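Local coordinates for protein 3-polyprenyl-4-hydroxybenzoate decarboxylase and related decarboxylases (Pelotomaculum thermopropionicum, PDB 6H6X) that probably decarboxylates aromatic acids, and carboxylates them in reverse, as a UbiD-family enzyme using prenylated FMN with manganese and potassium ions bound beside it, at residues L5-L18 with V57-A70. The protein carries 8 engineered substitutions. Sequence-based numbering, arbitrary orientation.
Sequences LREWLAFLEGKGKL and VTGLAGDRELFAAA
Trp8 of helix 5-14 donates from NE1 to the carbonyl O of Leu60, at 2.8 Å and an N-H...O angle of 161°. The acceptor lies in the indole plane, whereas the donor sits above the carbonyl plane, 41° out of it, so the bond is straight at the ring but misses the lone-pair direction. With CG anti to the backbone N (chi1 -179°), the indole reaches helix 64-70, where CZ3 comes within 3.7 Å of Ala70 CB and CZ2 within 4.2 Å of Leu66 CB. Phe11 CD2 rests over one indole face, offset toward its rim. Leu60 crosses Leu5 at about a right angle, and the 3.4 Å between Leu5 CD1 and Leu60 CD1 is shorter than usual for a carbon-carbon van der Waals contact; Leu60 CD2 meets Leu9 CD2 at 3.7 Å. Leu66 CD1 lies 4.0 Å from Leu12 CD2, while Leu66 CD2 sits at the Phe11 ring edge. Beyond the segments, Glu295 accepts from Leu60 N. Replacing Trp8 by an alanine would probably leave the Leu60 carbonyl without this donor and open a gap beside Ala70. Within the N-terminal domain, one directional bond thus fixes helix 5-14 to the loop at Leu60, and apolar contacts seat it on helix 64-70.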
loop_
_atom_site.group_PDB
_atom_site.type_symbol
_atom_site.label_atom_id
_atom_site.label_comp_id
_atom_site.label_asym_id
_atom_site.label_seq_id
_atom_site.Cartn_x
_atom_site.Cartn_y
_atom_site.Cartn_z
ATOM N N LEU B 5 13.592 17.477 -24.387
ATOM C CA LEU B 5 13.386 17.663 -22.975
ATOM C C LEU B 5 12.637 18.973 -22.680
ATOM O O LEU B 5 11.687 18.983 -21.890
ATOM C CB LEU B 5 14.695 17.579 -22.205
ATOM C CG LEU B 5 14.550 17.889 -20.701
ATOM C CD1 LEU B 5 13.602 16.892 -20.056
ATOM C CD2 LEU B 5 15.872 17.895 -19.980
ATOM N N ARG B 6 13.047 20.075 -23.319
ATOM C CA ARG B 6 12.382 21.391 -23.068
ATOM C C ARG B 6 10.907 21.414 -23.345
ATOM O O ARG B 6 10.145 21.980 -22.559
ATOM C CB ARG B 6 13.058 22.540 -23.806
ATOM C CG ARG B 6 14.219 23.099 -23.001
ATOM C CD ARG B 6 15.180 23.782 -23.889
ATOM N NE ARG B 6 16.528 23.745 -23.325
ATOM C CZ ARG B 6 17.238 24.789 -22.929
ATOM N NH1 ARG B 6 18.475 24.577 -22.488
ATOM N NH2 ARG B 6 16.745 26.026 -23.005
ATOM N N GLU B 7 10.471 20.790 -24.423
ATOM C CA GLU B 7 9.037 20.672 -24.638
ATOM C C GLU B 7 8.364 19.802 -23.562
ATOM O O GLU B 7 7.309 20.180 -23.035
ATOM C CB GLU B 7 8.735 20.234 -26.071
ATOM C CG GLU B 7 8.892 21.454 -27.001
ATOM C CD GLU B 7 9.234 21.138 -28.443
ATOM O OE1 GLU B 7 8.529 20.268 -29.016
ATOM O OE2 GLU B 7 10.180 21.778 -28.995
ATOM N N TRP B 8 9.019 18.704 -23.167
ATOM C CA TRP B 8 8.468 17.886 -22.115
ATOM C C TRP B 8 8.346 18.687 -20.845
ATOM O O TRP B 8 7.334 18.600 -20.187
ATOM C CB TRP B 8 9.301 16.604 -21.848
ATOM C CG TRP B 8 8.681 15.784 -20.787
ATOM C CD1 TRP B 8 9.067 15.705 -19.486
ATOM C CD2 TRP B 8 7.512 15.008 -20.907
ATOM N NE1 TRP B 8 8.237 14.887 -18.803
ATOM C CE2 TRP B 8 7.258 14.452 -19.646
ATOM C CE3 TRP B 8 6.644 14.717 -21.979
ATOM C CZ2 TRP B 8 6.167 13.619 -19.396
ATOM C CZ3 TRP B 8 5.572 13.884 -21.754
ATOM C CH2 TRP B 8 5.328 13.345 -20.465
ATOM N N LEU B 9 9.363 19.468 -20.493
ATOM C CA LEU B 9 9.220 20.334 -19.296
ATOM C C LEU B 9 8.079 21.358 -19.400
ATOM O O LEU B 9 7.447 21.668 -18.389
ATOM C CB LEU B 9 10.517 21.042 -18.935
ATOM C CG LEU B 9 11.694 20.154 -18.631
ATOM C CD1 LEU B 9 12.904 21.000 -18.320
ATOM C CD2 LEU B 9 11.403 19.206 -17.469
ATOM N N ALA B 10 7.807 21.851 -20.607
ATOM C CA ALA B 10 6.683 22.764 -20.848
ATOM C C ALA B 10 5.365 22.054 -20.594
ATOM O O ALA B 10 4.526 22.566 -19.854
ATOM C CB ALA B 10 6.725 23.332 -22.276
ATOM N N PHE B 11 5.194 20.876 -21.187
ATOM C CA PHE B 11 4.042 19.997 -20.899
ATOM C C PHE B 11 3.835 19.746 -19.398
ATOM O O PHE B 11 2.709 19.830 -18.909
ATOM C CB PHE B 11 4.229 18.677 -21.634
ATOM C CG PHE B 11 3.117 17.675 -21.421
ATOM C CD1 PHE B 11 1.963 17.710 -22.205
ATOM C CD2 PHE B 11 3.258 16.654 -20.483
ATOM C CE1 PHE B 11 0.949 16.775 -22.033
ATOM C CE2 PHE B 11 2.255 15.719 -20.303
ATOM C CZ PHE B 11 1.092 15.782 -21.074
ATOM N N LEU B 12 4.906 19.465 -18.651
ATOM C CA LEU B 12 4.754 19.238 -17.201
ATOM C C LEU B 12 4.337 20.524 -16.456
ATOM O O LEU B 12 3.512 20.467 -15.538
ATOM C CB LEU B 12 6.046 18.690 -16.561
ATOM C CG LEU B 12 6.637 17.340 -16.941
ATOM C CD1 LEU B 12 7.976 17.177 -16.243
ATOM C CD2 LEU B 12 5.718 16.226 -16.528
ATOM N N GLU B 13 4.927 21.662 -16.827
ATOM C CA GLU B 13 4.642 22.954 -16.153
ATOM C C GLU B 13 3.157 23.339 -16.257
ATOM O O GLU B 13 2.522 23.641 -15.252
ATOM C CB GLU B 13 5.528 24.081 -16.702
ATOM C CG GLU B 13 5.707 25.271 -15.749
ATOM C CD GLU B 13 7.129 25.832 -15.744
ATOM O OE1 GLU B 13 7.702 26.003 -16.842
ATOM O OE2 GLU B 13 7.686 26.106 -14.651
ATOM N N GLY B 14 2.610 23.261 -17.466
ATOM C CA GLY B 14 1.202 23.560 -17.725
ATOM C C GLY B 14 0.215 22.568 -17.137
ATOM O O GLY B 14 -1.000 22.821 -17.116
ATOM N N LYS B 15 0.723 21.430 -16.680
ATOM C CA LYS B 15 -0.072 20.463 -15.945
ATOM C C LYS B 15 0.142 20.583 -14.417
ATOM O O LYS B 15 -0.362 19.752 -13.667
ATOM C CB LYS B 15 0.282 19.055 -16.437
ATOM C CG LYS B 15 -0.855 18.051 -16.380
ATOM C CD LYS B 15 -1.393 17.672 -17.760
ATOM C CE LYS B 15 -2.418 16.551 -17.632
ATOM N NZ LYS B 15 -2.513 15.688 -18.844
ATOM N N GLY B 16 0.867 21.608 -13.962
ATOM C CA GLY B 16 1.298 21.738 -12.541
ATOM C C GLY B 16 2.092 20.578 -11.926
ATOM O O GLY B 16 1.907 20.261 -10.756
ATOM N N LYS B 17 2.961 19.933 -12.711
ATOM C CA LYS B 17 3.777 18.785 -12.257
ATOM C C LYS B 17 5.275 19.051 -12.394
ATOM O O LYS B 17 6.092 18.139 -12.369
ATOM C CB LYS B 17 3.362 17.530 -13.026
ATOM C CG LYS B 17 1.869 17.244 -12.925
ATOM C CD LYS B 17 1.580 15.808 -12.537
ATOM C CE LYS B 17 0.166 15.654 -12.015
ATOM N NZ LYS B 17 -0.162 14.222 -11.781
ATOM N N LEU B 18 5.629 20.321 -12.533
ATOM C CA LEU B 18 6.990 20.772 -12.446
ATOM C C LEU B 18 6.986 21.910 -11.451
ATOM O O LEU B 18 6.273 22.882 -11.647
ATOM C CB LEU B 18 7.477 21.296 -13.798
ATOM C CG LEU B 18 8.925 21.832 -13.848
ATOM C CD1 LEU B 18 9.944 20.705 -13.762
ATOM C CD2 LEU B 18 9.170 22.637 -15.107
ATOM N N VAL B 57 17.442 18.940 -13.417
ATOM C CA VAL B 57 16.049 18.518 -13.364
ATOM C C VAL B 57 16.028 17.021 -12.954
ATOM O O VAL B 57 16.927 16.240 -13.285
ATOM C CB VAL B 57 15.307 18.851 -14.666
ATOM C CG1 VAL B 57 15.754 17.972 -15.829
ATOM C CG2 VAL B 57 13.829 18.740 -14.516
ATOM N N THR B 58 15.040 16.650 -12.161
ATOM C CA THR B 58 14.852 15.252 -11.780
ATOM C C THR B 58 13.360 14.915 -11.763
ATOM O O THR B 58 12.541 15.801 -11.618
ATOM C CB THR B 58 15.558 14.891 -10.470
ATOM O OG1 THR B 58 15.557 13.453 -10.287
ATOM C CG2 THR B 58 14.918 15.581 -9.298
ATOM N N GLY B 59 13.039 13.640 -12.014
ATOM C CA GLY B 59 11.674 13.138 -11.896
ATOM C C GLY B 59 10.794 13.589 -13.060
ATOM O O GLY B 59 9.692 14.064 -12.838
ATOM N N LEU B 60 11.266 13.395 -14.290
ATOM C CA LEU B 60 10.523 13.788 -15.520
ATOM C C LEU B 60 9.218 13.095 -15.704
ATOM O O LEU B 60 8.264 13.674 -16.252
ATOM C CB LEU B 60 11.352 13.551 -16.794
ATOM C CG LEU B 60 12.679 14.311 -16.855
ATOM C CD1 LEU B 60 13.360 14.024 -18.160
ATOM C CD2 LEU B 60 12.446 15.795 -16.683
ATOM N N ALA B 61 9.161 11.856 -15.245
ATOM C CA ALA B 61 7.918 11.096 -15.238
ATOM C C ALA B 61 8.015 10.070 -14.117
ATOM O O ALA B 61 8.981 9.322 -14.057
ATOM C CB ALA B 61 7.744 10.390 -16.584
ATOM N N GLY B 62 7.023 10.044 -13.247
ATOM C CA GLY B 62 7.030 9.229 -12.058
ATOM C C GLY B 62 5.762 8.447 -11.806
ATOM O O GLY B 62 5.537 8.007 -10.694
ATOM N N ASP B 63 4.951 8.278 -12.848
ATOM C CA ASP B 63 3.732 7.519 -12.789
ATOM C C ASP B 63 3.375 7.113 -14.195
ATOM O O ASP B 63 3.902 7.671 -15.168
ATOM C CB ASP B 63 2.617 8.294 -12.090
ATOM C CG ASP B 63 2.119 9.523 -12.886
ATOM O OD1 ASP B 63 1.831 9.403 -14.114
ATOM O OD2 ASP B 63 1.972 10.602 -12.253
ATOM N N ARG B 64 2.501 6.143 -14.311
ATOM C CA ARG B 64 2.140 5.594 -15.608
ATOM C C ARG B 64 1.352 6.552 -16.520
ATOM O O ARG B 64 1.431 6.408 -17.742
ATOM C CB ARG B 64 1.432 4.268 -15.384
ATOM C CG ARG B 64 2.431 3.202 -15.111
ATOM C CD ARG B 64 1.819 2.295 -14.075
ATOM N NE ARG B 64 2.316 2.486 -12.710
ATOM C CZ ARG B 64 3.191 1.657 -12.180
ATOM N NH1 ARG B 64 3.635 0.698 -12.964
ATOM N NH2 ARG B 64 3.622 1.779 -10.921
ATOM N N GLU B 65 0.633 7.512 -15.942
ATOM C CA GLU B 65 -0.092 8.533 -16.722
ATOM C C GLU B 65 0.894 9.404 -17.531
ATOM O O GLU B 65 0.734 9.525 -18.738
ATOM C CB GLU B 65 -1.001 9.378 -15.808
ATOM N N LEU B 66 1.972 9.876 -16.893
ATOM C CA LEU B 66 3.004 10.633 -17.592
ATOM C C LEU B 66 3.753 9.844 -18.607
ATOM O O LEU B 66 3.972 10.345 -19.693
ATOM C CB LEU B 66 3.951 11.312 -16.624
ATOM C CG LEU B 66 3.212 12.384 -15.824
ATOM C CD1 LEU B 66 4.120 12.948 -14.767
ATOM C CD2 LEU B 66 2.701 13.481 -16.735
ATOM N N PHE B 67 4.110 8.592 -18.347
ATOM C CA PHE B 67 4.769 7.842 -19.410
ATOM C C PHE B 67 3.839 7.584 -20.569
ATOM O O PHE B 67 4.280 7.514 -21.710
ATOM C CB PHE B 67 5.375 6.519 -18.899
ATOM C CG PHE B 67 6.695 6.698 -18.192
ATOM C CD1 PHE B 67 7.858 6.838 -18.919
ATOM C CD2 PHE B 67 6.764 6.710 -16.833
ATOM C CE1 PHE B 67 9.080 7.010 -18.283
ATOM C CE2 PHE B 67 7.993 6.858 -16.179
ATOM C CZ PHE B 67 9.150 7.007 -16.903
ATOM N N ALA B 68 2.555 7.401 -20.296
ATOM C CA ALA B 68 1.561 7.261 -21.403
ATOM C C ALA B 68 1.491 8.549 -22.222
ATOM O O ALA B 68 1.623 8.516 -23.432
ATOM C CB ALA B 68 0.196 6.919 -20.902
ATOM N N ALA B 69 1.331 9.672 -21.561
ATOM C CA ALA B 69 1.453 10.987 -22.233
ATOM C C ALA B 69 2.745 11.125 -23.076
ATOM O O ALA B 69 2.692 11.535 -24.244
ATOM C CB ALA B 69 1.373 12.092 -21.219
ATOM N N ALA B 70 3.891 10.706 -22.528
ATOM C CA ALA B 70 5.148 10.761 -23.280
ATOM C C ALA B 70 5.109 9.965 -24.548
ATOM O O ALA B 70 5.858 10.221 -25.456
ATOM C CB ALA B 70 6.330 10.305 -22.429
#